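Local coordinates for catalytic domain of the nuclear inclusion protein A (nia) (PDB 1LVM) that probably cleaves the viral polyprotein at specific sites, acting as a chymotrypsin-like cysteine protease, and is captured here with a peptide product bound, at residues Q82-R94 and N185-L197. The protein carries 1 engineered substitution. Sequence-based numbering, arbitrary orientation.
Sequences QHLIDGRDMIIIR and NYFTSVPKNFMEL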
ATOM      1  N   GLN A  82       9.059  -4.926  12.500  1.00 12.86           N
ATOM      2  CA  GLN A  82       7.776  -5.020  11.820  1.00 12.46           C
ATOM      3  C   GLN A  82       6.612  -4.909  12.813  1.00 19.71           C
ATOM      4  O   GLN A  82       6.675  -5.430  13.955  1.00 17.49           O
ATOM      5  CB  GLN A  82       7.661  -6.405  11.195  1.00 13.71           C
ATOM      6  CG  GLN A  82       8.741  -6.789  10.189  1.00 13.76           C
ATOM      7  CD  GLN A  82       8.833  -8.324  10.093  1.00 11.27           C
ATOM      8  OE1 GLN A  82       9.130  -8.959  11.122  1.00 16.17           O
ATOM      9  NE2 GLN A  82       8.510  -8.934   8.900  1.00 14.94           N
ATOM     10  N   HIS A  83       5.555  -4.240  12.381  1.00 16.07           N
ATOM     11  CA  HIS A  83       4.341  -4.186  13.184  1.00 11.93           C
ATOM     12  C   HIS A  83       3.225  -4.745  12.307  1.00 18.38           C
ATOM     13  O   HIS A  83       2.861  -4.197  11.243  1.00 14.37           O
ATOM     14  CB  HIS A  83       3.957  -2.769  13.685  1.00 12.19           C
ATOM     15  CG  HIS A  83       2.601  -2.743  14.307  1.00 16.80           C
ATOM     16  ND1 HIS A  83       2.393  -2.674  15.668  1.00 16.95           N
ATOM     17  CD2 HIS A  83       1.379  -2.779  13.740  1.00 15.43           C
ATOM     18  CE1 HIS A  83       1.091  -2.663  15.914  1.00 22.98           C
ATOM     19  NE2 HIS A  83       0.447  -2.722  14.757  1.00 20.56           N
ATOM     20  N   LEU A  84       2.675  -5.863  12.732  1.00 13.57           N
ATOM     21  CA  LEU A  84       1.604  -6.536  11.949  1.00 15.35           C
ATOM     22  C   LEU A  84       0.232  -5.955  12.196  1.00 23.73           C
ATOM     23  O   LEU A  84      -0.090  -5.656  13.327  1.00 16.47           O
ATOM     24  CB  LEU A  84       1.523  -8.032  12.354  1.00 17.83           C
ATOM     25  CG  LEU A  84       2.837  -8.794  12.285  1.00 25.52           C
ATOM     26  CD1 LEU A  84       2.733 -10.203  12.946  1.00 28.90           C
ATOM     27  CD2 LEU A  84       3.130  -8.952  10.867  1.00 22.62           C
ATOM     28  N   ILE A  85      -0.574  -5.810  11.127  1.00 15.24           N
ATOM     29  CA  ILE A  85      -1.942  -5.375  11.259  1.00 12.76           C
ATOM     30  C   ILE A  85      -2.783  -6.690  11.193  1.00 14.20           C
ATOM     31  O   ILE A  85      -2.916  -7.395  10.185  1.00 14.06           O
ATOM     32  CB  ILE A  85      -2.380  -4.426  10.059  1.00 19.36           C
ATOM     33  CG1 ILE A  85      -1.365  -3.259   9.887  1.00 20.15           C
ATOM     34  CG2 ILE A  85      -3.810  -3.861  10.350  1.00 19.09           C
ATOM     35  CD1 ILE A  85      -1.356  -2.310  11.047  1.00 17.50           C
ATOM     36  N   ASP A  86      -3.310  -7.032  12.347  1.00 21.66           N
ATOM     37  CA  ASP A  86      -4.089  -8.237  12.558  1.00 21.47           C
ATOM     38  C   ASP A  86      -5.163  -8.496  11.494  1.00 18.41           C
ATOM     39  O   ASP A  86      -6.013  -7.640  11.229  1.00 24.17           O
ATOM     40  CB  ASP A  86      -4.771  -8.072  13.944  1.00 37.11           C
ATOM     41  CG  ASP A  86      -4.994  -9.378  14.669  1.00 78.29           C
ATOM     42  OD1 ASP A  86      -4.828 -10.446  14.052  1.00 41.52           O
ATOM     43  OD2 ASP A  86      -5.337  -9.322  15.873  1.00 93.94           O
ATOM     44  N   GLY A  87      -5.119  -9.663  10.889  1.00 23.57           N
ATOM     45  CA  GLY A  87      -6.148 -10.044   9.940  1.00 22.96           C
ATOM     46  C   GLY A  87      -6.227  -9.326   8.614  1.00 28.83           C
ATOM     47  O   GLY A  87      -7.152  -9.617   7.872  1.00 19.40           O
ATOM     48  N   ARG A  88      -5.274  -8.439   8.310  1.00 16.42           N
ATOM     49  CA  ARG A  88      -5.254  -7.609   7.046  1.00 20.64           C
ATOM     50  C   ARG A  88      -3.916  -7.837   6.329  1.00 18.46           C
ATOM     51  O   ARG A  88      -2.908  -8.164   6.956  1.00 18.14           O
ATOM     52  CB  ARG A  88      -5.285  -6.075   7.351  1.00 12.31           C
ATOM     53  CG  ARG A  88      -6.684  -5.543   7.754  1.00 29.97           C
ATOM     54  CD  ARG A  88      -6.734  -4.069   8.132  1.00 23.16           C
ATOM     55  NE  ARG A  88      -8.069  -3.456   7.822  1.00 17.07           N
ATOM     56  CZ  ARG A  88      -9.093  -3.512   8.650  1.00 35.53           C
ATOM     57  NH1 ARG A  88      -8.936  -4.133   9.796  1.00 19.27           N
ATOM     58  NH2 ARG A  88     -10.264  -2.933   8.359  1.00 50.81           N
ATOM     59  N   ASP A  89      -3.906  -7.623   5.019  1.00 11.64           N
ATOM     60  CA  ASP A  89      -2.657  -7.698   4.257  1.00 11.26           C
ATOM     61  C   ASP A  89      -1.958  -6.346   4.418  1.00 14.17           C
ATOM     62  O   ASP A  89      -1.723  -5.608   3.411  1.00 14.01           O
ATOM     63  CB  ASP A  89      -2.974  -7.943   2.777  1.00 14.25           C
ATOM     64  CG  ASP A  89      -1.728  -7.984   1.886  1.00 17.76           C
ATOM     65  OD1 ASP A  89      -0.634  -8.404   2.366  1.00 14.61           O
ATOM     66  OD2 ASP A  89      -1.871  -7.565   0.687  1.00 16.56           O
ATOM     67  N   MET A  90      -1.546  -6.035   5.627  1.00 12.54           N
ATOM     68  CA  MET A  90      -0.865  -4.757   5.870  1.00 10.14           C
ATOM     69  C   MET A  90       0.165  -4.882   6.961  1.00 14.56           C
ATOM     70  O   MET A  90      -0.061  -5.570   7.978  1.00 15.36           O
ATOM     71  CB  MET A  90      -1.899  -3.639   6.272  1.00 12.37           C
ATOM     72  CG  MET A  90      -1.266  -2.202   6.257  1.00 12.24           C
ATOM     73  SD  MET A  90      -2.433  -0.928   6.764  1.00 16.39           S
ATOM     74  CE  MET A  90      -3.204  -0.709   5.154  1.00 15.25           C
ATOM     75  N   ILE A  91       1.306  -4.235   6.787  1.00  8.24           N
ATOM     76  CA  ILE A  91       2.325  -4.363   7.840  1.00 11.39           C
ATOM     77  C   ILE A  91       3.077  -3.045   7.867  1.00 15.56           C
ATOM     78  O   ILE A  91       3.076  -2.313   6.877  1.00 12.92           O
ATOM     79  CB  ILE A  91       3.317  -5.544   7.431  1.00 13.68           C
ATOM     80  CG1 ILE A  91       4.296  -5.931   8.593  1.00 12.72           C
ATOM     81  CG2 ILE A  91       4.136  -5.178   6.155  1.00 10.25           C
ATOM     82  CD1 ILE A  91       5.103  -7.189   8.231  1.00 15.87           C
ATOM     83  N   ILE A  92       3.675  -2.710   9.002  1.00 12.11           N
ATOM     84  CA  ILE A  92       4.487  -1.456   8.989  1.00 13.44           C
ATOM     85  C   ILE A  92       5.913  -1.844   9.276  1.00 20.52           C
ATOM     86  O   ILE A  92       6.168  -2.590  10.214  1.00 15.50           O
ATOM     87  CB  ILE A  92       4.055  -0.448  10.061  1.00 15.51           C
ATOM     88  CG1 ILE A  92       2.561  -0.186   9.952  1.00 10.95           C
ATOM     89  CG2 ILE A  92       4.901   0.864   9.924  1.00 12.92           C
ATOM     90  CD1 ILE A  92       1.978   0.624  11.161  1.00 14.02           C
ATOM     91  N   ILE A  93       6.822  -1.401   8.416  1.00 10.27           N
ATOM     92  CA  ILE A  93       8.276  -1.646   8.599  1.00 12.32           C
ATOM     93  C   ILE A  93       8.899  -0.424   9.233  1.00 16.74           C
ATOM     94  O   ILE A  93       8.617   0.726   8.792  1.00 15.62           O
ATOM     95  CB  ILE A  93       8.922  -1.759   7.249  1.00 13.05           C
ATOM     96  CG1 ILE A  93       8.317  -2.929   6.491  1.00 15.74           C
ATOM     97  CG2 ILE A  93      10.432  -1.929   7.358  1.00 15.70           C
ATOM     98  CD1 ILE A  93       8.820  -2.940   5.022  1.00 17.65           C
ATOM     99  N   ARG A  94       9.716  -0.620  10.264  1.00 16.47           N
ATOM    100  CA  ARG A  94      10.399   0.550  10.811  1.00 12.01           C
ATOM    101  C   ARG A  94      11.783   0.534  10.132  1.00 20.37           C
ATOM    102  O   ARG A  94      12.534  -0.430  10.272  1.00 18.63           O
ATOM    103  CB  ARG A  94      10.516   0.448  12.340  1.00 19.93           C
ATOM    104  CG  ARG A  94      11.148   1.682  12.920  1.00 23.62           C
ATOM    105  CD  ARG A  94      11.289   1.677  14.461  1.00 25.88           C
ATOM    106  NE  ARG A  94      11.904   2.955  14.777  1.00 49.93           N
ATOM    107  CZ  ARG A  94      11.267   4.009  15.275  1.00 44.95           C
ATOM    108  NH1 ARG A  94       9.978   3.940  15.556  1.00 51.21           N
ATOM    109  NH2 ARG A  94      11.910   5.161  15.426  1.00 55.23           N
ATOM    110  N   ASN A 185     -11.163  -5.964  -8.442  1.00 18.51           N
ATOM    111  CA  ASN A 185      -9.922  -5.654  -7.702  1.00 16.89           C
ATOM    112  C   ASN A 185     -10.255  -5.404  -6.243  1.00 13.29           C
ATOM    113  O   ASN A 185     -11.390  -5.046  -5.903  1.00 17.33           O
ATOM    114  CB  ASN A 185      -9.213  -4.458  -8.340  1.00 15.87           C
ATOM    115  CG  ASN A 185      -8.521  -4.831  -9.673  1.00 23.11           C
ATOM    116  OD1 ASN A 185      -8.277  -3.980 -10.536  1.00 29.11           O
ATOM    117  ND2 ASN A 185      -8.209  -6.101  -9.833  1.00 18.65           N
ATOM    118  N   TYR A 186      -9.272  -5.624  -5.382  1.00 15.17           N
ATOM    119  CA  TYR A 186      -9.479  -5.483  -3.964  1.00 13.43           C
ATOM    120  C   TYR A 186      -8.301  -4.764  -3.282  1.00 11.51           C
ATOM    121  O   TYR A 186      -7.150  -5.050  -3.581  1.00 15.92           O
ATOM    122  CB  TYR A 186      -9.601  -6.878  -3.321  1.00 13.30           C
ATOM    123  CG  TYR A 186     -10.868  -7.668  -3.805  1.00 15.48           C
ATOM    124  CD1 TYR A 186     -10.852  -8.411  -5.009  1.00 17.04           C
ATOM    125  CD2 TYR A 186     -12.031  -7.636  -3.071  1.00 21.61           C
ATOM    126  CE1 TYR A 186     -11.998  -9.097  -5.446  1.00 21.09           C
ATOM    127  CE2 TYR A 186     -13.205  -8.324  -3.513  1.00 24.61           C
ATOM    128  CZ  TYR A 186     -13.169  -9.045  -4.689  1.00 31.24           C
ATOM    129  OH  TYR A 186     -14.334  -9.724  -5.086  1.00 24.54           O
ATOM    130  N   PHE A 187      -8.635  -3.845  -2.380  1.00 15.58           N
ATOM    131  CA  PHE A 187      -7.565  -3.213  -1.619  1.00 15.09           C
ATOM    132  C   PHE A 187      -7.789  -3.546  -0.145  1.00 13.46           C
ATOM    133  O   PHE A 187      -8.894  -3.884   0.303  1.00 14.34           O
ATOM    134  CB  PHE A 187      -7.520  -1.672  -1.883  1.00 14.00           C
ATOM    135  CG  PHE A 187      -8.663  -0.855  -1.306  1.00 13.17           C
ATOM    136  CD1 PHE A 187      -8.641  -0.382  -0.022  1.00 14.30           C
ATOM    137  CD2 PHE A 187      -9.758  -0.473  -2.151  1.00 14.43           C
ATOM    138  CE1 PHE A 187      -9.678   0.473   0.443  1.00 12.74           C
ATOM    139  CE2 PHE A 187     -10.767   0.359  -1.717  1.00 15.61           C
ATOM    140  CZ  PHE A 187     -10.742   0.847  -0.410  1.00 13.80           C
ATOM    141  N   THR A 188      -6.715  -3.457   0.623  1.00 16.72           N
ATOM    142  CA  THR A 188      -6.811  -3.693   2.033  1.00 10.79           C
ATOM    143  C   THR A 188      -7.083  -2.343   2.654  1.00 13.50           C
ATOM    144  O   THR A 188      -6.339  -1.367   2.436  1.00 15.20           O
ATOM    145  CB  THR A 188      -5.463  -4.245   2.566  1.00 15.06           C
ATOM    146  OG1 THR A 188      -5.223  -5.530   1.965  1.00 14.92           O
ATOM    147  CG2 THR A 188      -5.474  -4.344   4.070  1.00 15.23           C
ATOM    148  N   SER A 189      -8.187  -2.266   3.385  1.00 13.03           N
ATOM    149  CA  SER A 189      -8.582  -1.059   4.041  1.00 12.74           C
ATOM    150  C   SER A 189      -7.668  -0.611   5.210  1.00 12.74           C
ATOM    151  O   SER A 189      -7.025  -1.419   5.925  1.00 16.75           O
ATOM    152  CB  SER A 189     -10.020  -1.191   4.577  1.00 18.48           C
ATOM    153  OG  SER A 189     -10.080  -2.210   5.581  1.00 15.42           O
ATOM    154  N   VAL A 190      -7.580   0.705   5.371  1.00 13.77           N
ATOM    155  CA  VAL A 190      -6.862   1.287   6.497  1.00 11.18           C
ATOM    156  C   VAL A 190      -7.757   0.873   7.687  1.00 12.44           C
ATOM    157  O   VAL A 190      -8.990   1.090   7.628  1.00 17.14           O
ATOM    158  CB  VAL A 190      -6.867   2.850   6.382  1.00 17.24           C
ATOM    159  CG1 VAL A 190      -6.684   3.526   7.788  1.00 16.65           C
ATOM    160  CG2 VAL A 190      -5.735   3.274   5.361  1.00 12.06           C
ATOM    161  N   PRO A 191      -7.157   0.310   8.773  1.00 15.28           N
ATOM    162  CA  PRO A 191      -7.940  -0.082   9.928  1.00 17.80           C
ATOM    163  C   PRO A 191      -8.373   1.082  10.805  1.00 11.75           C
ATOM    164  O   PRO A 191      -7.827   2.193  10.759  1.00 12.99           O
ATOM    165  CB  PRO A 191      -7.020  -1.049  10.684  1.00 16.49           C
ATOM    166  CG  PRO A 191      -5.581  -0.444  10.423  1.00 15.38           C
ATOM    167  CD  PRO A 191      -5.685   0.123   8.980  1.00 11.98           C
ATOM    168  N   LYS A 192      -9.301   0.825  11.695  1.00 19.60           N
ATOM    169  CA  LYS A 192      -9.724   1.885  12.619  1.00 18.66           C
ATOM    170  C   LYS A 192      -8.542   2.398  13.469  1.00 15.51           C
ATOM    171  O   LYS A 192      -7.649   1.623  13.845  1.00 17.02           O
ATOM    172  CB  LYS A 192     -10.793   1.300  13.540  1.00 23.50           C
ATOM    173  CG  LYS A 192     -11.339   2.252  14.516  1.00 31.58           C
ATOM    174  CD  LYS A 192     -12.332   1.492  15.423  1.00 55.18           C
ATOM    175  CE  LYS A 192     -13.043   2.401  16.408  1.00 72.85           C
ATOM    176  NZ  LYS A 192     -13.788   3.474  15.705  1.00 56.88           N
ATOM    177  N   ASN A 193      -8.547   3.705  13.742  1.00 16.43           N
ATOM    178  CA  ASN A 193      -7.542   4.388  14.562  1.00 19.62           C
ATOM    179  C   ASN A 193      -6.097   4.202  14.094  1.00 24.76           C
ATOM    180  O   ASN A 193      -5.125   4.088  14.885  1.00 15.77           O
ATOM    181  CB  ASN A 193      -7.731   3.996  16.025  1.00 19.16           C
ATOM    182  CG  ASN A 193      -9.088   4.479  16.576  1.00 26.02           C
ATOM    183  OD1 ASN A 193      -9.678   5.423  16.040  1.00 28.16           O
ATOM    184  ND2 ASN A 193      -9.596   3.820  17.610  1.00 21.84           N
ATOM    185  N   PHE A 194      -5.946   4.214  12.776  1.00 18.47           N
ATOM    186  CA  PHE A 194      -4.609   4.045  12.207  1.00 18.37           C
ATOM    187  C   PHE A 194      -3.718   5.222  12.523  1.00 18.37           C
ATOM    188  O   PHE A 194      -2.530   5.037  12.723  1.00 14.88           O
ATOM    189  CB  PHE A 194      -4.751   3.805  10.673  1.00 16.15           C
ATOM    190  CG  PHE A 194      -3.514   3.242  10.002  1.00 12.39           C
ATOM    191  CD1 PHE A 194      -2.946   2.029  10.394  1.00 13.77           C
ATOM    192  CD2 PHE A 194      -2.892   3.974   8.966  1.00 12.67           C
ATOM    193  CE1 PHE A 194      -1.776   1.517   9.791  1.00 14.17           C
ATOM    194  CE2 PHE A 194      -1.712   3.486   8.336  1.00 19.82           C
ATOM    195  CZ  PHE A 194      -1.150   2.282   8.726  1.00 15.92           C
ATOM    196  N   MET A 195      -4.255   6.447  12.539  1.00 14.83           N
ATOM    197  CA  MET A 195      -3.384   7.596  12.845  1.00 25.23           C
ATOM    198  C   MET A 195      -2.809   7.426  14.253  1.00 17.62           C
ATOM    199  O   MET A 195      -1.654   7.769  14.507  1.00 17.79           O
ATOM    200  CB  MET A 195      -4.137   8.929  12.748  1.00 18.68           C
ATOM    201  CG  MET A 195      -4.621   9.315  11.321  1.00 18.62           C
ATOM    202  SD  MET A 195      -3.333   9.174  10.097  1.00 17.95           S
ATOM    203  CE  MET A 195      -2.099  10.418  10.681  1.00 14.86           C
ATOM    204  N   GLU A 196      -3.615   6.903  15.175  1.00 15.38           N
ATOM    205  CA  GLU A 196      -3.102   6.680  16.555  1.00 17.80           C
ATOM    206  C   GLU A 196      -1.896   5.715  16.489  1.00 18.16           C
ATOM    207  O   GLU A 196      -0.841   5.911  17.108  1.00 18.15           O
ATOM    208  CB  GLU A 196      -4.190   6.042  17.453  1.00 19.85           C
ATOM    209  CG  GLU A 196      -3.806   6.050  18.960  1.00 22.57           C
ATOM    210  CD  GLU A 196      -3.602   7.480  19.426  1.00 41.00           C
ATOM    211  OE1 GLU A 196      -2.746   7.687  20.316  1.00 35.88           O
ATOM    212  OE2 GLU A 196      -4.281   8.404  18.904  1.00 27.21           O
ATOM    213  N   LEU A 197      -2.080   4.640  15.742  1.00 15.81           N
ATOM    214  CA  LEU A 197      -1.004   3.653  15.632  1.00 22.96           C
ATOM    215  C   LEU A 197       0.287   4.266  15.065  1.00 25.77           C
ATOM    216  O   LEU A 197       1.373   3.959  15.535  1.00 18.35           O
ATOM    217  CB  LEU A 197      -1.478   2.480  14.751  1.00 17.15           C
ATOM    218  CG  LEU A 197      -0.387   1.435  14.454  1.00 17.63           C
ATOM    219  CD1 LEU A 197       0.088   0.770  15.805  1.00 15.74           C
ATOM    220  CD2 LEU A 197      -1.001   0.392  13.561  1.00 17.42           C
TER
HETATM  221  O   HOH W   1      -6.404  -7.548   3.656  1.00 16.99           O
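At the interface between the two beta-barrels of this chymotrypsin-like cysteine protease, Arg-88 and Thr-188 meet where the 85-90 connection of a hairpin in one barrel runs against the end of strand 185-189 in the other. The Arg-88 chain, extended from CG to NE, passes Thr-188 CG2, which lies 3.7 Å from Arg-88 CB, and presents its guanidinium side-on to Ser-189. Arg-88 NH2 donates to Ser-189 OG at 2.9 Å with an N-H...O angle of 153°, close to the guanidinium plane. Arg-88 NE is shared between that hydroxyl and Ser-189 O, the latter 3.0 Å away, with NE standing above the carbonyl plane. Ser-189 OG also bonds to Gly-145 O, and Pro-191 CB lies over one guanidinium face, toward its rim. Nearby, a water links Asp-89 N to Thr-188 OG1, while Ser-176 OG bonds both Thr-188 OG1 and the Asp-89 carboxylate; the Asp-89 side chain packs on an aromatic side chain of the bound peptide.

Farther along, the contact turns apolar. Extended through chi1 and chi2 (-168° and -178°), Met-90 brings SD obliquely to the Phe-194 ring, 4.5 Å from its centroid, as a Met-aromatic contact. Ile-85 CD1 reaches the edge of the same ring. Leu-197 CD2 packs 3.7 Å from Ile-85 CD1 and touches Ile-92 CD1, and Leu-197 CD1 makes a CH-pi contact over the His-83 face. Strand 185-189, the 190-193 loop and helix 194-199 together join the barrels, as in the double beta-barrel chymotrypsin fold.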